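Local structure of xylan esterase 1 (Thermoanaerobacterium sp. 'JW/SL YS485', 3FCY) at residues M32-Q35 with K36-Y40; N174-F177 with R178-F181; G189-M192 with N193-E196; F271-L274 with G275-D278; R331-G334 with D335-Q339. The protein probably hydrolyses ester bonds as an acetyl xylan esterase of the alpha/beta-hydrolase fold, removing acetyl groups from xylan-type substrates. All coordinates share one frame; numbering follows the deposited sequence.

Contact 1 of 5, residues M32-Q35 with K36-Y40; sequences MPLQ and KLREY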
loop_
_atom_site.group_PDB
_atom_site.type_symbol
_atom_site.label_atom_id
_atom_site.label_comp_id
_atom_site.label_asym_id
_atom_site.label_seq_id
_atom_site.Cartn_x
_atom_site.Cartn_y
_atom_site.Cartn_z
ATOM N N MET A 32 19.869 7.620 -13.473
ATOM C CA MET A 32 21.325 7.596 -13.574
ATOM C C MET A 32 22.018 8.320 -12.417
ATOM O O MET A 32 21.433 9.192 -11.776
ATOM C CB MET A 32 21.764 8.212 -14.906
ATOM C CG MET A 32 21.265 9.633 -15.133
ATOM S SD MET A 32 21.850 10.341 -16.690
ATOM C CE MET A 32 20.660 9.659 -17.855
ATOM N N PRO A 33 23.281 7.957 -12.133
ATOM C CA PRO A 33 24.034 8.591 -11.046
ATOM C C PRO A 33 24.317 10.063 -11.335
ATOM O O PRO A 33 24.394 10.473 -12.494
ATOM C CB PRO A 33 25.307 7.751 -10.976
ATOM C CG PRO A 33 25.503 7.330 -12.406
ATOM C CD PRO A 33 24.100 6.937 -12.814
ATOM N N LEU A 34 24.472 10.849 -10.273
ATOM C CA LEU A 34 24.733 12.283 -10.395
ATOM C C LEU A 34 25.824 12.597 -11.413
ATOM O O LEU A 34 25.694 13.530 -12.208
ATOM C CB LEU A 34 25.124 12.861 -9.030
ATOM C CG LEU A 34 25.360 14.372 -8.972
ATOM C CD1 LEU A 34 24.100 15.110 -9.418
ATOM C CD2 LEU A 34 25.740 14.772 -7.557
ATOM N N GLN A 35 26.899 11.814 -11.384
ATOM C CA GLN A 35 28.015 12.001 -12.303
ATOM C C GLN A 35 27.523 12.105 -13.743
ATOM O O GLN A 35 28.003 12.934 -14.518
ATOM C CB GLN A 35 29.004 10.833 -12.170
ATOM C CG GLN A 35 28.346 9.454 -12.255
ATOM C CD GLN A 35 29.336 8.302 -12.123
ATOM O OE1 GLN A 35 30.067 8.201 -11.133
ATOM N NE2 GLN A 35 29.356 7.421 -13.122
ATOM N N LYS A 36 26.553 11.268 -14.098
ATOM C CA LYS A 36 26.013 11.269 -15.452
ATOM C C LYS A 36 24.879 12.276 -15.659
ATOM O O LYS A 36 24.655 12.741 -16.777
ATOM C CB LYS A 36 25.574 9.851 -15.824
ATOM C CG LYS A 36 26.761 8.899 -15.907
ATOM C CD LYS A 36 26.356 7.455 -16.132
ATOM C CE LYS A 36 27.591 6.558 -16.155
ATOM N NZ LYS A 36 27.247 5.108 -16.210
ATOM N N LEU A 37 24.168 12.616 -14.587
ATOM C CA LEU A 37 23.088 13.597 -14.684
ATOM C C LEU A 37 23.698 14.906 -15.172
ATOM O O LEU A 37 23.158 15.570 -16.055
ATOM C CB LEU A 37 22.439 13.826 -13.316
ATOM C CG LEU A 37 21.615 12.687 -12.718
ATOM C CD1 LEU A 37 21.242 13.028 -11.282
ATOM C CD2 LEU A 37 20.368 12.465 -13.560
ATOM N N ARG A 38 24.841 15.256 -14.588
ATOM C CA ARG A 38 25.566 16.478 -14.929
ATOM C C ARG A 38 25.785 16.635 -16.435
ATOM O O ARG A 38 25.842 17.751 -16.944
ATOM C CB ARG A 38 26.932 16.480 -14.237
ATOM C CG ARG A 38 26.905 16.300 -12.725
ATOM C CD ARG A 38 26.548 17.586 -12.011
ATOM N NE ARG A 38 26.757 17.486 -10.567
ATOM C CZ ARG A 38 26.425 18.439 -9.701
ATOM N NH1 ARG A 38 25.868 19.563 -10.133
ATOM N NH2 ARG A 38 26.643 18.266 -8.404
ATOM N N GLU A 39 25.905 15.514 -17.142
ATOM C CA GLU A 39 26.151 15.537 -18.584
ATOM C C GLU A 39 24.926 15.261 -19.459
ATOM O O GLU A 39 24.954 15.496 -20.665
ATOM C CB GLU A 39 27.238 14.517 -18.921
ATOM C CG GLU A 39 28.429 14.555 -17.984
ATOM C CD GLU A 39 29.630 15.239 -18.593
ATOM O OE1 GLU A 39 29.555 16.456 -18.881
ATOM O OE2 GLU A 39 30.653 14.549 -18.787
ATOM N N TYR A 40 23.856 14.756 -18.856
ATOM C CA TYR A 40 22.642 14.434 -19.601
ATOM C C TYR A 40 21.945 15.675 -20.167
ATOM O O TYR A 40 21.644 16.619 -19.434
ATOM C CB TYR A 40 21.687 13.660 -18.694
ATOM C CG TYR A 40 20.376 13.300 -19.344
ATOM C CD1 TYR A 40 20.325 12.407 -20.416
ATOM C CD2 TYR A 40 19.182 13.850 -18.884
ATOM C CE1 TYR A 40 19.110 12.070 -21.011
ATOM C CE2 TYR A 40 17.967 13.522 -19.471
ATOM C CZ TYR A 40 17.937 12.634 -20.529
ATOM O OH TYR A 40 16.732 12.309 -21.097
#
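Met32 lays its thioether against Tyr40 in a Met-aromatic contact that bridges the short helix 34-37 near the start of the chain. Its methyl CE sits over the ring face, 4.2 Å from the centroid of the Tyr40 ring and 28° off the normal, a CH-pi approach, while SD stands obliquely to the same ring. The bend at chi3 (83°) is what turns CE out over the ring. The tyrosine is fixed from outside as well: its OH bonds to Asp236 and Thr43, and Arg239 makes a cation-pi contact.

Apolar packing continues along the helix. Leu37, buried against Phe307 and Ser304 of helix 303-310, meets Met32 tightly, and its CD1 also lies 4.0 Å from CD1 of Leu34. Leu34 CD1 lies over one face of the Arg38 guanidinium, 3.7 Å from NE of Arg38. On the exposed side Lys36 runs alongside Gln35, and its CD packs on CG of Pro33.

Within residues 32-40 the hydrogen bonds described join backbone atoms. Pro33, at the N-cap, has a carbonyl O that takes two donors: Leu37 N in the carbonyl plane, and Lys36 N from above it at 2.8 Å. Arg38 N reaches Leu34 O almost straight, at 169°. The closest carbon contact is Met32 CG against Leu37 CD2, only 3.4 Å apart.

Contact 2 of 5, residues N174-F177 with R178-F181; sequences NMLF and RHIF
Ile180 N and Phe181 N bond back to Leu176 O and Phe177 O in the first regular turns of helix 176-192, and Arg178 N closes on Met175 O, the N-cap carbonyl, at 2.9 Å. Met175 O also lies over the centre of the His179 imidazole, 3.7 Å above its plane. Arg178 NH1 comes to the edge of this ring, in its plane, while its salt bridge is to Glu60. Replacing His179 by an alanine would probably leave Met175 O without the ring that lies against it and open a gap beside Arg91 and Arg143.

Leu176, Phe177, Ile180 and Phe181 make the apolar part of the contact. With CG1 of Ile180 beside the backbone N (chi1 -64°) and the chain extended, CD1 reaches between two partners, 3.9 Å from Leu176 CG and 3.6 Å from Phe177 CD1. Phe177 also meets Phe181, CD1 to CE1 at 3.8 Å, the two rings inclined at 51°. The Phe181 ring carries Phe177 O over one face, 3.0 Å from its CG, and the Phe181 side chain also touches Leu213 and Leu220 of helix 209-220.

This is a buried helix start in an alpha/beta hydrolase: Phe177 lies about 4 Å, side chain to side chain, from Tyr117, predicted to bind substrate, and touches Gln209, next to the predicted nucleophile Ser208.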
loop_
_atom_site.group_PDB
_atom_site.type_symbol
_atom_site.label_atom_id
_atom_site.label_comp_id
_atom_site.label_asym_id
_atom_site.label_seq_id
_atom_site.Cartn_x
_atom_site.Cartn_y
_atom_site.Cartn_z
ATOM N N ASN A 174 -2.933 24.337 -31.175
ATOM C CA ASN A 174 -4.084 24.325 -30.268
ATOM C C ASN A 174 -3.802 23.574 -28.967
ATOM O O ASN A 174 -4.717 23.306 -28.179
ATOM C CB ASN A 174 -5.307 23.711 -30.958
ATOM C CG ASN A 174 -5.720 24.476 -32.205
ATOM O OD1 ASN A 174 -5.766 25.709 -32.206
ATOM N ND2 ASN A 174 -6.037 23.745 -33.271
ATOM N N MET A 175 -2.538 23.233 -28.742
ATOM C CA MET A 175 -2.161 22.525 -27.523
ATOM C C MET A 175 -2.311 23.490 -26.351
ATOM O O MET A 175 -1.779 24.597 -26.378
ATOM C CB MET A 175 -0.731 22.007 -27.655
ATOM C CG MET A 175 -0.627 20.889 -28.687
ATOM S SD MET A 175 1.050 20.389 -29.067
ATOM C CE MET A 175 1.441 19.388 -27.636
ATOM N N LEU A 176 -3.050 23.069 -25.328
ATOM C CA LEU A 176 -3.313 23.923 -24.176
ATOM C C LEU A 176 -2.096 24.497 -23.451
ATOM O O LEU A 176 -2.115 25.662 -23.068
ATOM C CB LEU A 176 -4.213 23.199 -23.168
ATOM C CG LEU A 176 -4.618 24.024 -21.944
ATOM C CD1 LEU A 176 -5.308 25.310 -22.387
ATOM C CD2 LEU A 176 -5.540 23.206 -21.041
ATOM N N PHE A 177 -1.044 23.712 -23.241
ATOM C CA PHE A 177 0.117 24.271 -22.543
ATOM C C PHE A 177 0.841 25.300 -23.401
ATOM O O PHE A 177 1.688 26.048 -22.915
ATOM C CB PHE A 177 1.085 23.178 -22.079
ATOM C CG PHE A 177 0.874 22.762 -20.647
ATOM C CD1 PHE A 177 1.043 23.682 -19.610
ATOM C CD2 PHE A 177 0.480 21.465 -20.332
ATOM C CE1 PHE A 177 0.817 23.315 -18.278
ATOM C CE2 PHE A 177 0.253 21.089 -19.008
ATOM C CZ PHE A 177 0.420 22.015 -17.979
ATOM N N ARG A 178 0.497 25.334 -24.682
ATOM C CA ARG A 178 1.083 26.305 -25.591
ATOM C C ARG A 178 0.473 27.654 -25.192
ATOM O O ARG A 178 1.178 28.662 -25.063
ATOM C CB ARG A 178 0.729 25.928 -27.034
ATOM C CG ARG A 178 1.268 26.846 -28.121
ATOM C CD ARG A 178 0.225 27.860 -28.525
ATOM N NE ARG A 178 0.416 28.343 -29.891
ATOM C CZ ARG A 178 -0.354 29.264 -30.459
ATOM N NH1 ARG A 178 -1.361 29.796 -29.775
ATOM N NH2 ARG A 178 -0.117 29.660 -31.701
ATOM N N HIS A 179 -0.838 27.657 -24.958
ATOM C CA HIS A 179 -1.536 28.876 -24.561
ATOM C C HIS A 179 -1.112 29.282 -23.150
ATOM O O HIS A 179 -0.882 30.461 -22.877
ATOM C CB HIS A 179 -3.053 28.669 -24.592
ATOM C CG HIS A 179 -3.552 28.047 -25.858
ATOM N ND1 HIS A 179 -3.009 28.329 -27.092
ATOM C CD2 HIS A 179 -4.560 27.168 -26.082
ATOM C CE1 HIS A 179 -3.659 27.652 -28.023
ATOM N NE2 HIS A 179 -4.605 26.940 -27.437
ATOM N N ILE A 180 -1.019 28.300 -22.260
ATOM C CA ILE A 180 -0.612 28.552 -20.883
ATOM C C ILE A 180 0.778 29.185 -20.856
ATOM O O ILE A 180 1.006 30.155 -20.136
ATOM C CB ILE A 180 -0.609 27.247 -20.050
ATOM C CG1 ILE A 180 -2.040 26.702 -19.946
ATOM C CG2 ILE A 180 -0.048 27.521 -18.650
ATOM C CD1 ILE A 180 -2.148 25.335 -19.286
ATOM N N PHE A 181 1.708 28.639 -21.637
ATOM C CA PHE A 181 3.054 29.203 -21.692
ATOM C C PHE A 181 2.937 30.654 -22.155
ATOM O O PHE A 181 3.562 31.550 -21.584
ATOM C CB PHE A 181 3.938 28.422 -22.671
ATOM C CG PHE A 181 4.430 27.090 -22.147
ATOM C CD1 PHE A 181 3.936 26.550 -20.963
ATOM C CD2 PHE A 181 5.373 26.361 -22.870
ATOM C CE1 PHE A 181 4.373 25.302 -20.507
ATOM C CE2 PHE A 181 5.815 25.114 -22.426
ATOM C CZ PHE A 181 5.313 24.583 -21.243
#

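Contact 3 of 5, residues G189-M192 with N193-E196; sequences GIVM and NMPE
The flat amide of Asn193 turns back over the last turn of helix 176-192, its ND2 3.3 Å from Gly189 O, an angle too poor for a hydrogen bond; its CG is also near this carbonyl. Here the helix gives way to the loop that leads to strand 197-198. Two backbone bonds do the turning: Asn193 N to Ile190 O at 3.1 Å, and Met194 N to Val191 O at 3.0 Å, the straighter of the pair at 161°. Both donors stand well above the carbonyl planes. Asn193 N also makes a weak bond to Gly189 O.

Met194 is the side chain that carries the packing. Its CG lies beside the backbone N (chi1 -61°) and the chain then runs on extended, which takes it past Val191 toward Leu85 and Tyr99 in the sheet. Val191 itself rests on Ala110 and Ile112 of strand 108-114, so helix end and loop share one hydrophobic layer. Cutting Met194 to an alanine is likely to open a gap between Val191 and the Leu85 and Tyr99 side chains. Met194 SD rests on the Val191 backbone, 3.8 Å from CA, with CG1 farther off at 4.3 Å; Met194 CG comes to 3.2 Å from Val191 O.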
loop_
_atom_site.group_PDB
_atom_site.type_symbol
_atom_site.label_atom_id
_atom_site.label_comp_id
_atom_site.label_asym_id
_atom_site.label_seq_id
_atom_site.Cartn_x
_atom_site.Cartn_y
_atom_site.Cartn_z
ATOM N N GLY A 189 5.045 40.588 -19.476
ATOM C CA GLY A 189 5.066 41.872 -20.158
ATOM C C GLY A 189 4.146 42.864 -19.478
ATOM O O GLY A 189 4.463 44.052 -19.370
ATOM N N ILE A 190 2.998 42.377 -19.016
ATOM C CA ILE A 190 2.038 43.232 -18.333
ATOM C C ILE A 190 2.661 43.730 -17.033
ATOM O O ILE A 190 2.543 44.901 -16.682
ATOM C CB ILE A 190 0.730 42.459 -18.019
ATOM C CG1 ILE A 190 -0.044 42.200 -19.317
ATOM C CG2 ILE A 190 -0.122 43.236 -17.026
ATOM C CD1 ILE A 190 -1.301 41.352 -19.135
ATOM N N VAL A 191 3.330 42.829 -16.320
ATOM C CA VAL A 191 3.973 43.184 -15.063
ATOM C C VAL A 191 5.061 44.224 -15.308
ATOM O O VAL A 191 5.188 45.186 -14.555
ATOM C CB VAL A 191 4.596 41.941 -14.392
ATOM C CG1 VAL A 191 5.505 42.361 -13.246
ATOM C CG2 VAL A 191 3.486 41.021 -13.885
ATOM N N MET A 192 5.835 44.027 -16.372
ATOM C CA MET A 192 6.911 44.949 -16.719
ATOM C C MET A 192 6.381 46.339 -17.102
ATOM O O MET A 192 7.135 47.316 -17.104
ATOM C CB MET A 192 7.758 44.363 -17.860
ATOM C CG MET A 192 8.555 43.120 -17.461
ATOM S SD MET A 192 9.424 42.305 -18.836
ATOM C CE MET A 192 10.417 41.093 -17.960
ATOM N N ASN A 193 5.091 46.427 -17.418
ATOM C CA ASN A 193 4.486 47.710 -17.780
ATOM C C ASN A 193 3.791 48.383 -16.602
ATOM O O ASN A 193 3.236 49.469 -16.753
ATOM C CB ASN A 193 3.473 47.553 -18.923
ATOM C CG ASN A 193 4.128 47.554 -20.290
ATOM O OD1 ASN A 193 5.071 48.308 -20.537
ATOM N ND2 ASN A 193 3.622 46.721 -21.195
ATOM N N MET A 194 3.804 47.743 -15.437
ATOM C CA MET A 194 3.165 48.337 -14.269
ATOM C C MET A 194 3.984 49.563 -13.867
ATOM O O MET A 194 5.213 49.554 -13.943
ATOM C CB MET A 194 3.103 47.335 -13.110
ATOM C CG MET A 194 2.306 46.069 -13.415
ATOM S SD MET A 194 2.294 44.879 -12.042
ATOM C CE MET A 194 0.729 44.021 -12.338
ATOM N N PRO A 195 3.311 50.636 -13.439
ATOM C CA PRO A 195 4.006 51.861 -13.038
ATOM C C PRO A 195 5.037 51.729 -11.910
ATOM O O PRO A 195 6.066 52.403 -11.945
ATOM C CB PRO A 195 2.858 52.808 -12.683
ATOM C CG PRO A 195 1.771 51.871 -12.235
ATOM C CD PRO A 195 1.856 50.774 -13.259
ATOM N N GLU A 196 4.776 50.867 -10.927
ATOM C CA GLU A 196 5.701 50.691 -9.801
ATOM C C GLU A 196 6.781 49.642 -10.061
ATOM O O GLU A 196 7.649 49.408 -9.216
ATOM C CB GLU A 196 4.937 50.306 -8.524
ATOM C CG GLU A 196 4.619 48.808 -8.380
ATOM C CD GLU A 196 3.431 48.352 -9.214
ATOM O OE1 GLU A 196 2.954 49.138 -10.060
ATOM O OE2 GLU A 196 2.980 47.196 -9.029
HETATM O O HOH W 1 6.887 49.594 -15.692
#

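Contact 4 of 5, residues F271-L274 with G275-D278; sequences FTKL and GYID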
loop_
_atom_site.group_PDB
_atom_site.type_symbol
_atom_site.label_atom_id
_atom_site.label_comp_id
_atom_site.label_asym_id
_atom_site.label_seq_id
_atom_site.Cartn_x
_atom_site.Cartn_y
_atom_site.Cartn_z
ATOM N N PHE A 271 5.822 11.967 -29.226
ATOM C CA PHE A 271 6.830 12.645 -28.426
ATOM C C PHE A 271 7.431 13.862 -29.118
ATOM O O PHE A 271 7.846 14.807 -28.454
ATOM C CB PHE A 271 7.923 11.665 -28.000
ATOM C CG PHE A 271 7.501 10.750 -26.885
ATOM C CD1 PHE A 271 7.297 9.392 -27.112
ATOM C CD2 PHE A 271 7.276 11.257 -25.608
ATOM C CE1 PHE A 271 6.871 8.553 -26.081
ATOM C CE2 PHE A 271 6.849 10.425 -24.571
ATOM C CZ PHE A 271 6.647 9.072 -24.808
ATOM N N THR A 272 7.474 13.850 -30.447
ATOM C CA THR A 272 8.009 14.992 -31.181
ATOM C C THR A 272 7.044 16.157 -31.003
ATOM O O THR A 272 7.458 17.294 -30.784
ATOM C CB THR A 272 8.157 14.688 -32.692
ATOM O OG1 THR A 272 9.141 13.661 -32.878
ATOM C CG2 THR A 272 8.584 15.936 -33.453
ATOM N N LYS A 273 5.752 15.866 -31.096
ATOM C CA LYS A 273 4.736 16.894 -30.929
ATOM C C LYS A 273 4.787 17.445 -29.504
ATOM O O LYS A 273 4.635 18.653 -29.288
ATOM C CB LYS A 273 3.356 16.322 -31.233
ATOM C CG LYS A 273 2.286 17.378 -31.406
ATOM C CD LYS A 273 1.048 16.777 -32.043
ATOM C CE LYS A 273 -0.027 17.825 -32.276
ATOM N NZ LYS A 273 -1.210 17.217 -32.946
ATOM N N LEU A 274 5.008 16.562 -28.532
ATOM C CA LEU A 274 5.111 16.991 -27.137
ATOM C C LEU A 274 6.368 17.853 -26.990
ATOM O O LEU A 274 6.529 18.590 -26.015
ATOM C CB LEU A 274 5.196 15.779 -26.202
ATOM C CG LEU A 274 3.913 14.956 -26.014
ATOM C CD1 LEU A 274 4.209 13.730 -25.164
ATOM C CD2 LEU A 274 2.839 15.813 -25.361
ATOM N N GLY A 275 7.258 17.748 -27.970
ATOM C CA GLY A 275 8.484 18.525 -27.950
ATOM C C GLY A 275 8.213 20.017 -27.976
ATOM O O GLY A 275 9.029 20.813 -27.510
ATOM N N TYR A 276 7.064 20.407 -28.521
ATOM C CA TYR A 276 6.697 21.817 -28.590
ATOM C C TYR A 276 6.513 22.430 -27.210
ATOM O O TYR A 276 6.718 23.634 -27.026
ATOM C CB TYR A 276 5.398 22.002 -29.377
ATOM C CG TYR A 276 5.537 21.819 -30.867
ATOM C CD1 TYR A 276 6.368 22.654 -31.620
ATOM C CD2 TYR A 276 4.820 20.829 -31.531
ATOM C CE1 TYR A 276 6.474 22.504 -33.006
ATOM C CE2 TYR A 276 4.920 20.670 -32.909
ATOM C CZ TYR A 276 5.746 21.510 -33.640
ATOM O OH TYR A 276 5.837 21.345 -35.003
ATOM N N ILE A 277 6.116 21.607 -26.242
ATOM C CA ILE A 277 5.895 22.102 -24.891
ATOM C C ILE A 277 6.839 21.475 -23.874
ATOM O O ILE A 277 6.510 21.349 -22.693
ATOM C CB ILE A 277 4.426 21.880 -24.448
ATOM C CG1 ILE A 277 4.067 20.392 -24.513
ATOM C CG2 ILE A 277 3.494 22.688 -25.350
ATOM C CD1 ILE A 277 2.670 20.081 -24.002
ATOM N N ASP A 278 8.015 21.081 -24.354
ATOM C CA ASP A 278 9.053 20.487 -23.519
ATOM C C ASP A 278 9.959 21.653 -23.128
ATOM O O ASP A 278 10.714 22.156 -23.968
ATOM C CB ASP A 278 9.848 19.460 -24.336
ATOM C CG ASP A 278 10.917 18.756 -23.520
ATOM O OD1 ASP A 278 11.297 19.278 -22.454
ATOM O OD2 ASP A 278 11.388 17.683 -23.954
#
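Tyr276 N bonds to Lys273 O at 3.1 Å, the middle of three successive i to i+3 bonds in the turn that links helix 267-274 to helix 279-282. Gly275 N to Thr272 O precedes it at 2.9 Å, and Ile277 N to Leu274 O follows at 3.1 Å. Each donor stands well above its carbonyl plane. Gly275 lies close to Thr272 O, which leaves little room for a side-chain carbon.

Lys273 O also touches the Tyr276 ring, 3.1 Å from CD2 in an oblique approach. The aliphatic part of Lys273 passes the ring too, CG to CD2 at 4.3 Å, before NZ goes on to the carbonyls of Leu168 and Asp170.

Farther out, Tyr276 is held on both its flat and polar parts: it stacks with Tyr53, and its OH bonds to Asp49. Leu274 packs on Tyr237, and Ile277 on Phe177 and Phe181 of helix 176-192. Asp278, the N-cap of helix 279-282, bonds to Asp236 N through OD1 and pairs with Lys280 through OD2. Ile277 takes a less usual first torsion, 58°, which sets CG1 between its backbone N and carbonyl carbon, 3.4 Å from Leu274 O.

Contact 5 of 5, residues R331-G334 with D335-Q339; sequences RGFG and DLAMQ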
loop_
_atom_site.group_PDB
_atom_site.type_symbol
_atom_site.label_atom_id
_atom_site.label_comp_id
_atom_site.label_asym_id
_atom_site.label_seq_id
_atom_site.Cartn_x
_atom_site.Cartn_y
_atom_site.Cartn_z
ATOM N N ARG A 331 14.492 21.806 2.456
ATOM C CA ARG A 331 14.917 22.670 3.551
ATOM C C ARG A 331 16.099 23.561 3.210
ATOM O O ARG A 331 17.137 23.098 2.730
ATOM C CB ARG A 331 15.228 21.842 4.808
ATOM C CG ARG A 331 13.989 21.263 5.497
ATOM C CD ARG A 331 14.369 20.520 6.777
ATOM N NE ARG A 331 13.262 19.737 7.329
ATOM C CZ ARG A 331 12.202 20.252 7.944
ATOM N NH1 ARG A 331 12.086 21.565 8.094
ATOM N NH2 ARG A 331 11.257 19.449 8.420
ATOM N N GLY A 332 15.917 24.854 3.458
ATOM C CA GLY A 332 16.961 25.818 3.182
ATOM C C GLY A 332 16.892 26.455 1.806
ATOM O O GLY A 332 17.311 27.603 1.643
ATOM N N PHE A 333 16.358 25.743 0.815
ATOM C CA PHE A 333 16.297 26.307 -0.531
ATOM C C PHE A 333 15.470 27.580 -0.618
ATOM O O PHE A 333 15.815 28.496 -1.365
ATOM C CB PHE A 333 15.741 25.311 -1.546
ATOM C CG PHE A 333 15.862 25.794 -2.963
ATOM C CD1 PHE A 333 17.087 25.742 -3.623
ATOM C CD2 PHE A 333 14.775 26.375 -3.609
ATOM C CE1 PHE A 333 17.232 26.269 -4.905
ATOM C CE2 PHE A 333 14.907 26.904 -4.894
ATOM C CZ PHE A 333 16.140 26.851 -5.543
ATOM N N GLY A 334 14.366 27.628 0.125
ATOM C CA GLY A 334 13.529 28.813 0.110
ATOM C C GLY A 334 14.359 30.045 0.422
ATOM O O GLY A 334 14.166 31.106 -0.176
ATOM N N ASP A 335 15.290 29.905 1.363
ATOM C CA ASP A 335 16.161 31.010 1.747
ATOM C C ASP A 335 17.170 31.333 0.649
ATOM O O ASP A 335 17.468 32.500 0.407
ATOM C CB ASP A 335 16.874 30.693 3.064
ATOM C CG ASP A 335 15.944 30.811 4.266
ATOM O OD1 ASP A 335 16.365 30.471 5.391
ATOM O OD2 ASP A 335 14.787 31.252 4.082
ATOM N N LEU A 336 17.691 30.307 -0.021
ATOM C CA LEU A 336 18.639 30.536 -1.109
ATOM C C LEU A 336 17.903 31.252 -2.245
ATOM O O LEU A 336 18.449 32.155 -2.890
ATOM C CB LEU A 336 19.218 29.208 -1.618
ATOM C CG LEU A 336 20.139 28.429 -0.668
ATOM C CD1 LEU A 336 20.543 27.108 -1.308
ATOM C CD2 LEU A 336 21.380 29.273 -0.346
ATOM N N ALA A 337 16.656 30.847 -2.476
ATOM C CA ALA A 337 15.838 31.446 -3.527
ATOM C C ALA A 337 15.580 32.925 -3.256
ATOM O O ALA A 337 15.696 33.745 -4.160
ATOM C CB ALA A 337 14.502 30.695 -3.660
ATOM N N MET A 338 15.227 33.275 -2.021
ATOM C CA MET A 338 14.972 34.679 -1.714
ATOM C C MET A 338 16.231 35.535 -1.842
ATOM O O MET A 338 16.185 36.628 -2.397
ATOM C CB MET A 338 14.395 34.864 -0.310
ATOM C CG MET A 338 14.254 36.349 0.040
ATOM S SD MET A 338 13.299 36.698 1.511
ATOM C CE MET A 338 11.628 36.715 0.825
ATOM N N GLN A 339 17.348 35.048 -1.312
ATOM C CA GLN A 339 18.597 35.794 -1.410
ATOM C C GLN A 339 18.921 35.979 -2.890
ATOM O O GLN A 339 19.427 37.022 -3.297
ATOM C CB GLN A 339 19.729 35.043 -0.710
ATOM C CG GLN A 339 19.638 35.032 0.816
ATOM C CD GLN A 339 19.701 36.431 1.419
ATOM O OE1 GLN A 339 20.454 37.285 0.952
ATOM N NE2 GLN A 339 18.918 36.663 2.472
#
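Phe333 and Ala337 form the tight, inward side of the first turns of helix 333-342. Ala337 N reaches Phe333 O at 2.7 Å, nearly straight at 161°, and one turn along the same face the Ala337 methyl CB lies 4.0 Å from Phe333 CE2. With CG of Phe333 opposite its backbone N (chi1 -171°), the ring is thrown clear of the helix onto the central sheet, among Val228, Leu291, Cys293 and Tyr322. Ala337 joins it on Val228, and its small methyl is consistent with a close approach of helix to strand.

The next side is looser. Leu336, partly exposed, meets the phenyl ring only at 4.4 Å, CD1 to CD1, and packs on Lys320 and Tyr322; Arg263 of the third subunit lies against it as well. Its N donates to Gly332 O, in the carbonyl plane, at 3.2 Å. Gly332, the N-cap, has a positive phi of 92°, where a side chain would crowd the preceding carbonyl. Further on, Met338 N bonds to Gly334 O at 3.0 Å.

The outer, polar face is given over to the second subunit. Asp335 OD1 and OD2 accept from the backbone N atoms of Trp124 and Asn125 of that subunit, and in return the carboxylate of its Asp123 receives Gly332 N and Asp335 N. An acidic group set against amides at the start of the helix would favourably meet the positive end of the helix dipole, so the two reciprocal carboxylate grips probably make this helix N-terminus a polar, directional part of the subunit interface.

In the fold
In chain order the contacts run from 1 to 5, all within one alpha/beta-hydrolase fold. Contacts 2 and 3 share helix 176-192, at its start and its end, with centres about 23 Å apart. Contacts 2 and 4 are the one pair that touches, centres about 12 Å apart: Met175 CE lies 3.9 Å from Ile277 CD1, joining the helix start to the turn before helix 279-282. Contact 1 lies on the surface, about 23 Å from contact 4 between centres, against helix 303-310. Contact 5, on the helix before the calcium ligands Glu343 and Tyr345, alone of the five meets other subunits. The set thus spans the interior near the predicted substrate site, the sheet flanks and the oligomer interface.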